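PDB 6NKD: spore germination lipase LipC from Metagenome, which probably hydrolyses ester bonds in lipids as a GDSL-family lipase and may take part in spore germination. Local coordinates for residues A[32-35]-A[39-42]. Sequence-based numbering, arbitrary orientation.
Sequences KMEE and EEVS
E34 reaches from its helix to the start of the neighbouring strand, where its OE2 accepts a hydrogen bond from the backbone N of V41 at 3.0 Å. The N-H comes in on the anti side of the carboxylate, 34° out of its plane. With CG anti to its own carbonyl carbon (chi1 -62°) and the chain extended beyond, E34 is long enough to bring its carboxylate to the V41 N-H, and its CG lies 3.6 Å from V41 CG2. The other apolar contact is made by M33, a selenomethionine, whose SE meets V41 CG2 at 3.9 Å, the two side chains crossing at about a right angle. A flexible, unbranched residue and a compact beta-branched one suit this buried side, where both also touch Y5 of strand 3-9. In the alpha/beta fold of SGNH hydrolases, the contact joins the C-terminal end of helix 25-37 to strand 41-47, an edge strand of the chain's parallel sheet. Polar groups dominate the looser, partly exposed side: E40 OE1 stands 3.9 Å from E34 OE2, the carboxylate planes 70° apart, and a salt bridge from K30 to E34 OE2 probably eases their repulsion. Were E34 an alanine, the V41 N-H would probably lose its helix-borne acceptor, leaving K30 with V41 O but no carboxylate. Nearer the turn, E39 N gives a weak hydrogen bond to E34 O, 3.4 Å away, while the E39 carboxylate turns to T2 N.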
ATOM      1  N   LYS A  32       9.000 -15.319  19.839  1.00 66.12           N
ATOM      2  CA  LYS A  32       9.533 -16.572  20.358  1.00 65.71           C
ATOM      3  C   LYS A  32      10.907 -16.377  20.985  1.00 65.10           C
ATOM      4  O   LYS A  32      11.261 -17.087  21.932  1.00 64.89           O
ATOM      5  CB  LYS A  32       9.598 -17.615  19.243  1.00 64.67           C
ATOM      6  CG  LYS A  32       8.258 -17.886  18.590  1.00 64.30           C
ATOM      7  CD  LYS A  32       8.362 -18.950  17.519  1.00 63.80           C
ATOM      8  CE  LYS A  32       7.041 -19.095  16.790  1.00 62.94           C
ATOM      9  NZ  LYS A  32       6.599 -20.511  16.732  1.00 64.73           N
HETATM   10  N   MSE A  33      11.684 -15.426  20.476  1.00 64.12           N
HETATM   11  CA  MSE A  33      12.983 -15.097  21.048  1.00 64.61           C
HETATM   12  C   MSE A  33      12.814 -14.580  22.471  1.00 68.31           C
HETATM   13  O   MSE A  33      13.568 -14.952  23.369  1.00 69.61           O
HETATM   14  CB  MSE A  33      13.702 -14.059  20.186  1.00 61.57           C
HETATM   15  CG  MSE A  33      15.133 -13.780  20.599  1.00 61.50           C
HETATM   16 SE   MSE A  33      15.891 -12.296  19.592  0.45 60.39          SE
HETATM   17  CE  MSE A  33      15.524 -12.934  17.789  1.00 57.25           C
ATOM     18  N   GLU A  34      11.813 -13.714  22.663  1.00 70.60           N
ATOM     19  CA  GLU A  34      11.499 -13.228  24.003  1.00 75.05           C
ATOM     20  C   GLU A  34      11.049 -14.366  24.908  1.00 77.45           C
ATOM     21  O   GLU A  34      11.408 -14.412  26.091  1.00 80.04           O
ATOM     22  CB  GLU A  34      10.414 -12.153  23.934  1.00 76.39           C
ATOM     23  CG  GLU A  34      10.794 -10.908  23.154  1.00 78.26           C
ATOM     24  CD  GLU A  34       9.673  -9.886  23.115  1.00 81.79           C
ATOM     25  OE1 GLU A  34       8.537 -10.237  23.498  1.00 83.98           O
ATOM     26  OE2 GLU A  34       9.928  -8.733  22.708  1.00 83.14           O
ATOM     27  N   GLU A  35      10.261 -15.297  24.366  1.00 77.18           N
ATOM     28  CA  GLU A  35       9.730 -16.388  25.175  1.00 79.68           C
ATOM     29  C   GLU A  35      10.824 -17.372  25.573  1.00 80.66           C
ATOM     30  O   GLU A  35      10.817 -17.896  26.692  1.00 82.63           O
ATOM     31  CB  GLU A  35       8.611 -17.094  24.408  1.00 80.79           C
ATOM     32  CG  GLU A  35       7.917 -18.210  25.165  1.00 86.64           C
ATOM     33  CD  GLU A  35       6.676 -18.706  24.447  1.00 90.50           C
ATOM     34  OE1 GLU A  35       5.635 -18.896  25.114  1.00 93.39           O
ATOM     35  OE2 GLU A  35       6.737 -18.896  23.212  1.00 89.08           O
ATOM     36  N   GLU A  39      13.252 -12.257  28.019  1.00 90.17           N
ATOM     37  CA  GLU A  39      13.773 -10.901  27.950  1.00 91.11           C
ATOM     38  C   GLU A  39      13.141 -10.188  26.763  1.00 86.56           C
ATOM     39  O   GLU A  39      13.024 -10.764  25.679  1.00 84.23           O
ATOM     40  CB  GLU A  39      15.303 -10.901  27.827  1.00 93.45           C
ATOM     41  CG  GLU A  39      15.934  -9.521  27.847  1.00 96.74           C
ATOM     42  CD  GLU A  39      17.444  -9.577  27.983  1.00100.49           C
ATOM     43  OE1 GLU A  39      17.982 -10.685  28.189  1.00101.89           O
ATOM     44  OE2 GLU A  39      18.091  -8.514  27.885  1.00103.61           O
ATOM     45  N   GLU A  40      12.732  -8.940  26.981  1.00 85.12           N
ATOM     46  CA  GLU A  40      12.149  -8.143  25.910  1.00 80.24           C
ATOM     47  C   GLU A  40      13.171  -7.917  24.802  1.00 76.39           C
ATOM     48  O   GLU A  40      14.382  -7.895  25.036  1.00 76.88           O
ATOM     49  CB  GLU A  40      11.656  -6.799  26.453  1.00 82.17           C
ATOM     50  CG  GLU A  40      10.647  -6.900  27.591  1.00 83.47           C
ATOM     51  CD  GLU A  40       9.209  -6.749  27.124  1.00 82.97           C
ATOM     52  OE1 GLU A  40       8.808  -7.454  26.173  1.00 80.23           O
ATOM     53  OE2 GLU A  40       8.483  -5.916  27.705  1.00 87.11           O
ATOM     54  N   VAL A  41      12.673  -7.748  23.579  1.00 72.38           N
ATOM     55  CA  VAL A  41      13.517  -7.608  22.399  1.00 69.22           C
ATOM     56  C   VAL A  41      13.088  -6.367  21.630  1.00 66.89           C
ATOM     57  O   VAL A  41      11.895  -6.170  21.373  1.00 65.67           O
ATOM     58  CB  VAL A  41      13.446  -8.855  21.495  1.00 62.64           C
ATOM     59  CG1 VAL A  41      14.082  -8.574  20.139  1.00 61.49           C
ATOM     60  CG2 VAL A  41      14.128 -10.037  22.169  1.00 63.42           C
ATOM     61  N   SER A  42      14.059  -5.530  21.271  1.00 67.19           N
ATOM     62  CA  SER A  42      13.825  -4.398  20.385  1.00 66.70           C
ATOM     63  C   SER A  42      14.148  -4.810  18.955  1.00 64.57           C
ATOM     64  O   SER A  42      15.176  -5.448  18.703  1.00 64.42           O
ATOM     65  CB  SER A  42      14.676  -3.198  20.799  1.00 70.30           C
ATOM     66  OG  SER A  42      14.462  -2.102  19.924  1.00 70.67           O
TER